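Extracellular solute-binding protein, family 1 (Bifidobacterium longum subsp. infantis, PDB 6FTH) probably binds human milk oligosaccharides outside the cell and hands them to an ABC transporter for uptake. Local coordinates at residues I29-I43 / C58-W70. Numbering follows the deposited sequence.
Sequences IVSVLVVKRPATDKI and CKIEWQEVSEDAW
Strands 29-36 and 59-66 are the two parallel strands of a beta-alpha-beta unit, joined through helix 47-56; it opens a sheet of strand order 2-1-3-4, consistent with one lobe of the two-lobed solute-binding protein fold. Seven backbone hydrogen bonds knit them in register, from Val30 N to Lys59 O (2.9 Å) through to Lys36 N and Val65 O.

On the sheet face carrying Val32 and Val34, the Trp62 indole is sandwiched: Ile43 CG2 sits over its six-membered ring, 3.7 Å from the centroid, while Ile60 CG2 of its own strand lies over the opposite face. Val34 CG2 meets the ring edge at CE3 (3.7 Å).

Farther along, Glu64 OE1 takes two donors from opposite faces of its carboxylate. Lys36 NZ forms a salt bridge to Glu64 OE1 at 2.7 Å, nearly end-on to the C-O bond; its chain, bent at chi2, chi3 and chi4, curls back so that NZ also donates to Asp41 O. Ile43 N hydrogen-bonds to Glu64 OE1 at 3.0 Å, from well above the carboxylate plane. Replacing Glu64 by a glutamine would probably leave the Lys36 ammonium without its balancing charge and weaken the tie to the 37-43 loop.

On the other face, Val35 CG2 rests over the five-membered ring of Trp70 (3.8 Å to the centroid), and Leu33 CD2 touches CZ3 of the same indole.

Strand 59-66 is at the sheet's edge, with strand 86-88 on the far side of 29-36. Helix 47-56 packs on Trp62 and Ile43 through Ala49, and helix 350-360 reaches Val32 and Ile60 through Leu356.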
loop_
_atom_site.group_PDB
_atom_site.type_symbol
_atom_site.label_atom_id
_atom_site.label_comp_id
_atom_site.label_asym_id
_atom_site.label_seq_id
_atom_site.Cartn_x
_atom_site.Cartn_y
_atom_site.Cartn_z
ATOM N N ILE A 29 -25.698 24.338 -3.922
ATOM C CA ILE A 29 -25.532 23.001 -4.477
ATOM C C ILE A 29 -24.047 22.727 -4.663
ATOM O O ILE A 29 -23.282 23.592 -5.105
ATOM C CB ILE A 29 -26.303 22.826 -5.799
ATOM C CG1 ILE A 29 -27.797 23.061 -5.582
ATOM C CG2 ILE A 29 -26.098 21.413 -6.336
ATOM C CD1 ILE A 29 -28.593 23.068 -6.880
ATOM N N VAL A 30 -23.636 21.526 -4.277
ATOM C CA VAL A 30 -22.260 21.062 -4.411
ATOM C C VAL A 30 -22.343 19.692 -5.052
ATOM O O VAL A 30 -22.943 18.782 -4.483
ATOM C CB VAL A 30 -21.555 20.962 -3.045
ATOM C CG1 VAL A 30 -20.122 20.442 -3.217
ATOM C CG2 VAL A 30 -21.562 22.303 -2.323
ATOM N N SER A 31 -21.759 19.546 -6.237
ATOM C CA SER A 31 -21.643 18.227 -6.843
ATOM C C SER A 31 -20.415 17.525 -6.278
ATOM O O SER A 31 -19.362 18.143 -6.106
ATOM C CB SER A 31 -21.536 18.317 -8.366
ATOM O OG SER A 31 -20.509 19.209 -8.778
ATOM N N VAL A 32 -20.574 16.249 -5.946
ATOM C CA VAL A 32 -19.520 15.471 -5.299
ATOM C C VAL A 32 -19.348 14.149 -6.038
ATOM O O VAL A 32 -20.210 13.266 -5.959
ATOM C CB VAL A 32 -19.808 15.226 -3.814
ATOM C CG1 VAL A 32 -18.627 14.505 -3.180
ATOM C CG2 VAL A 32 -20.078 16.523 -3.089
ATOM N N LEU A 33 -18.228 14.003 -6.740
ATOM C CA LEU A 33 -17.865 12.717 -7.312
ATOM C C LEU A 33 -17.162 11.893 -6.243
ATOM O O LEU A 33 -16.221 12.379 -5.598
ATOM C CB LEU A 33 -16.930 12.908 -8.509
ATOM C CG LEU A 33 -16.264 11.629 -9.034
ATOM C CD1 LEU A 33 -17.276 10.696 -9.655
ATOM C CD2 LEU A 33 -15.165 11.993 -10.050
ATOM N N VAL A 34 -17.618 10.659 -6.049
ATOM C CA VAL A 34 -16.979 9.738 -5.113
ATOM C C VAL A 34 -16.638 8.461 -5.859
ATOM O O VAL A 34 -17.532 7.778 -6.370
ATOM C CB VAL A 34 -17.863 9.407 -3.901
ATOM C CG1 VAL A 34 -17.070 8.574 -2.881
ATOM C CG2 VAL A 34 -18.458 10.658 -3.279
ATOM N N VAL A 35 -15.356 8.143 -5.915
ATOM C CA VAL A 35 -14.874 6.875 -6.442
ATOM C C VAL A 35 -14.967 5.881 -5.291
ATOM O O VAL A 35 -14.408 6.116 -4.211
ATOM C CB VAL A 35 -13.435 7.003 -6.965
ATOM C CG1 VAL A 35 -12.951 5.699 -7.555
ATOM C CG2 VAL A 35 -13.324 8.148 -7.985
ATOM N N LYS A 36 -15.718 4.802 -5.501
ATOM C CA LYS A 36 -16.165 3.920 -4.433
ATOM C C LYS A 36 -15.325 2.651 -4.302
ATOM O O LYS A 36 -14.946 2.011 -5.293
ATOM C CB LYS A 36 -17.622 3.513 -4.670
ATOM C CG LYS A 36 -18.635 4.651 -4.613
ATOM C CD LYS A 36 -18.882 5.254 -3.207
ATOM C CE LYS A 36 -19.520 4.275 -2.233
ATOM N NZ LYS A 36 -20.761 3.657 -2.844
ATOM N N ARG A 37 -15.076 2.264 -3.057
ATOM C CA ARG A 37 -14.531 0.951 -2.773
ATOM C C ARG A 37 -15.542 -0.120 -3.185
ATOM O O ARG A 37 -16.755 0.083 -3.075
ATOM C CB ARG A 37 -14.326 0.826 -1.272
ATOM C CG ARG A 37 -13.586 -0.393 -0.801
ATOM C CD ARG A 37 -13.743 -0.487 0.689
ATOM N NE ARG A 37 -12.973 -1.557 1.293
ATOM C CZ ARG A 37 -13.362 -2.828 1.361
ATOM N NH1 ARG A 37 -14.511 -3.228 0.817
ATOM N NH2 ARG A 37 -12.593 -3.720 1.969
ATOM N N PRO A 38 -15.076 -1.281 -3.627
ATOM C CA PRO A 38 -16.004 -2.401 -3.782
ATOM C C PRO A 38 -16.699 -2.719 -2.464
ATOM O O PRO A 38 -16.198 -2.415 -1.375
ATOM C CB PRO A 38 -15.100 -3.557 -4.228
ATOM C CG PRO A 38 -13.944 -2.901 -4.890
ATOM C CD PRO A 38 -13.726 -1.604 -4.120
ATOM N N ALA A 39 -17.885 -3.312 -2.575
ATOM C CA ALA A 39 -18.640 -3.872 -1.451
ATOM C C ALA A 39 -19.335 -2.820 -0.606
ATOM O O ALA A 39 -19.846 -3.161 0.477
ATOM C CB ALA A 39 -17.787 -4.751 -0.525
ATOM N N THR A 40 -19.393 -1.574 -1.059
ATOM C CA THR A 40 -20.072 -0.495 -0.361
ATOM C C THR A 40 -21.487 -0.299 -0.899
ATOM O O THR A 40 -21.750 -0.493 -2.099
ATOM C CB THR A 40 -19.257 0.801 -0.481
ATOM O OG1 THR A 40 -18.974 1.083 -1.863
ATOM C CG2 THR A 40 -17.961 0.698 0.286
ATOM N N ASP A 41 -22.401 0.052 0.004
ATOM C CA ASP A 41 -23.738 0.499 -0.361
ATOM C C ASP A 41 -23.640 1.834 -1.090
ATOM O O ASP A 41 -22.580 2.479 -1.153
ATOM C CB ASP A 41 -24.599 0.662 0.902
ATOM C CG ASP A 41 -26.103 0.581 0.634
ATOM O OD1 ASP A 41 -26.534 0.620 -0.540
ATOM O OD2 ASP A 41 -26.858 0.476 1.628
ATOM N N LYS A 42 -24.747 2.227 -1.700
ATOM C CA LYS A 42 -24.838 3.553 -2.279
ATOM C C LYS A 42 -24.760 4.591 -1.159
ATOM O O LYS A 42 -25.308 4.393 -0.076
ATOM C CB LYS A 42 -26.174 3.649 -3.019
ATOM C CG LYS A 42 -26.231 4.676 -4.126
ATOM C CD LYS A 42 -26.138 6.055 -3.516
ATOM C CE LYS A 42 -26.545 7.149 -4.414
ATOM N NZ LYS A 42 -25.969 8.399 -3.926
ATOM N N ILE A 43 -24.061 5.701 -1.414
ATOM C CA ILE A 43 -23.882 6.727 -0.382
ATOM C C ILE A 43 -25.218 7.298 0.078
ATOM O O ILE A 43 -25.406 7.591 1.265
ATOM C CB ILE A 43 -22.940 7.841 -0.875
ATOM C CG1 ILE A 43 -21.555 7.279 -1.138
ATOM C CG2 ILE A 43 -22.836 8.967 0.176
ATOM C CD1 ILE A 43 -20.560 8.336 -1.656
ATOM N N CYS A 58 -26.356 22.458 2.808
ATOM C CA CYS A 58 -26.219 22.549 1.363
ATOM C C CYS A 58 -26.943 21.366 0.748
ATOM O O CYS A 58 -27.432 20.477 1.445
ATOM C CB CYS A 58 -24.744 22.575 0.930
ATOM S SG CYS A 58 -23.896 21.001 1.122
ATOM N N LYS A 59 -27.038 21.373 -0.570
ATOM C CA LYS A 59 -27.566 20.236 -1.307
ATOM C C LYS A 59 -26.393 19.535 -1.969
ATOM O O LYS A 59 -25.661 20.162 -2.742
ATOM C CB LYS A 59 -28.572 20.695 -2.357
ATOM C CG LYS A 59 -29.059 19.578 -3.266
ATOM C CD LYS A 59 -29.846 18.534 -2.498
ATOM C CE LYS A 59 -30.072 17.285 -3.332
ATOM N NZ LYS A 59 -30.071 17.602 -4.788
ATOM N N ILE A 60 -26.219 18.248 -1.664
ATOM C CA ILE A 60 -25.151 17.438 -2.251
ATOM C C ILE A 60 -25.729 16.628 -3.400
ATOM O O ILE A 60 -26.679 15.853 -3.222
ATOM C CB ILE A 60 -24.484 16.528 -1.214
ATOM C CG1 ILE A 60 -23.828 17.371 -0.116
ATOM C CG2 ILE A 60 -23.457 15.631 -1.907
ATOM C CD1 ILE A 60 -23.293 16.561 1.046
ATOM N N GLU A 61 -25.145 16.790 -4.574
ATOM C CA GLU A 61 -25.464 15.951 -5.722
ATOM C C GLU A 61 -24.357 14.911 -5.844
ATOM O O GLU A 61 -23.290 15.186 -6.403
ATOM C CB GLU A 61 -25.587 16.817 -6.967
ATOM C CG GLU A 61 -26.735 17.808 -6.862
ATOM C CD GLU A 61 -27.082 18.471 -8.184
ATOM O OE1 GLU A 61 -26.255 18.419 -9.125
ATOM O OE2 GLU A 61 -28.185 19.045 -8.274
ATOM N N TRP A 62 -24.619 13.712 -5.327
ATOM C CA TRP A 62 -23.618 12.655 -5.323
ATOM C C TRP A 62 -23.533 12.026 -6.708
ATOM O O TRP A 62 -24.551 11.802 -7.375
ATOM C CB TRP A 62 -23.980 11.559 -4.314
ATOM C CG TRP A 62 -24.076 11.966 -2.855
ATOM C CD1 TRP A 62 -25.217 12.143 -2.132
ATOM C CD2 TRP A 62 -22.989 12.200 -1.943
ATOM N NE1 TRP A 62 -24.919 12.481 -0.843
ATOM C CE2 TRP A 62 -23.559 12.528 -0.696
ATOM C CE3 TRP A 62 -21.599 12.179 -2.061
ATOM C CZ2 TRP A 62 -22.792 12.827 0.416
ATOM C CZ3 TRP A 62 -20.841 12.479 -0.954
ATOM C CH2 TRP A 62 -21.443 12.801 0.273
ATOM N N GLN A 63 -22.308 11.748 -7.142
ATOM C CA GLN A 63 -22.039 10.969 -8.340
ATOM C C GLN A 63 -21.047 9.890 -7.936
ATOM O O GLN A 63 -19.967 10.202 -7.434
ATOM C CB GLN A 63 -21.430 11.850 -9.430
ATOM C CG GLN A 63 -21.152 11.097 -10.720
ATOM C CD GLN A 63 -20.383 11.933 -11.729
ATOM O OE1 GLN A 63 -20.271 13.158 -11.592
ATOM N NE2 GLN A 63 -19.838 11.269 -12.748
ATOM N N GLU A 64 -21.412 8.633 -8.125
ATOM C CA GLU A 64 -20.575 7.515 -7.722
ATOM C C GLU A 64 -20.047 6.777 -8.940
ATOM O O GLU A 64 -20.760 6.603 -9.936
ATOM C CB GLU A 64 -21.363 6.546 -6.851
ATOM C CG GLU A 64 -21.828 7.165 -5.560
ATOM C CD GLU A 64 -22.775 6.254 -4.811
ATOM O OE1 GLU A 64 -22.338 5.560 -3.878
ATOM O OE2 GLU A 64 -23.964 6.207 -5.191
ATOM N N VAL A 65 -18.795 6.346 -8.854
ATOM C CA VAL A 65 -18.161 5.544 -9.894
ATOM C C VAL A 65 -17.296 4.476 -9.241
ATOM O O VAL A 65 -16.718 4.689 -8.168
ATOM C CB VAL A 65 -17.313 6.418 -10.836
ATOM C CG1 VAL A 65 -18.179 7.508 -11.448
ATOM C CG2 VAL A 65 -16.142 7.031 -10.087
ATOM N N SER A 66 -17.206 3.317 -9.888
ATOM C CA SER A 66 -16.322 2.268 -9.398
ATOM C C SER A 66 -14.866 2.635 -9.663
ATOM O O SER A 66 -14.549 3.495 -10.492
ATOM C CB SER A 66 -16.619 0.933 -10.080
ATOM O OG SER A 66 -16.209 0.977 -11.439
ATOM N N GLU A 67 -13.973 1.961 -8.938
ATOM C CA GLU A 67 -12.547 2.166 -9.149
ATOM C C GLU A 67 -12.140 1.741 -10.555
ATOM O O GLU A 67 -11.364 2.437 -11.217
ATOM C CB GLU A 67 -11.763 1.418 -8.068
ATOM C CG GLU A 67 -11.871 2.111 -6.706
ATOM C CD GLU A 67 -11.244 1.347 -5.558
ATOM O OE1 GLU A 67 -11.051 0.109 -5.620
ATOM O OE2 GLU A 67 -10.957 2.026 -4.553
ATOM N N ASP A 68 -12.690 0.629 -11.045
ATOM C CA ASP A 68 -12.336 0.154 -12.382
ATOM C C ASP A 68 -12.835 1.110 -13.452
ATOM O O ASP A 68 -12.130 1.372 -14.432
ATOM C CB ASP A 68 -12.911 -1.247 -12.622
ATOM C CG ASP A 68 -12.125 -2.333 -11.908
ATOM O OD1 ASP A 68 -10.941 -2.112 -11.590
ATOM O OD2 ASP A 68 -12.708 -3.410 -11.657
ATOM N N ALA A 69 -14.039 1.656 -13.282
ATOM C CA ALA A 69 -14.535 2.635 -14.240
ATOM C C ALA A 69 -13.721 3.922 -14.186
ATOM O O ALA A 69 -13.381 4.498 -15.230
ATOM C CB ALA A 69 -16.018 2.912 -13.989
ATOM N N TRP A 70 -13.385 4.385 -12.981
ATOM C CA TRP A 70 -12.635 5.631 -12.866
ATOM C C TRP A 70 -11.258 5.516 -13.517
ATOM O O TRP A 70 -10.786 6.458 -14.155
ATOM C CB TRP A 70 -12.533 6.024 -11.391
ATOM C CG TRP A 70 -11.758 7.279 -11.188
ATOM C CD1 TRP A 70 -10.594 7.403 -10.517
ATOM C CD2 TRP A 70 -12.076 8.580 -11.695
ATOM N NE1 TRP A 70 -10.156 8.702 -10.570
ATOM C CE2 TRP A 70 -11.048 9.449 -11.280
ATOM C CE3 TRP A 70 -13.129 9.094 -12.447
ATOM C CZ2 TRP A 70 -11.042 10.803 -11.594
ATOM C CZ3 TRP A 70 -13.121 10.430 -12.767
ATOM C CH2 TRP A 70 -12.091 11.274 -12.335
HETATM O O HOH W 1 -15.130 -0.064 -6.974
#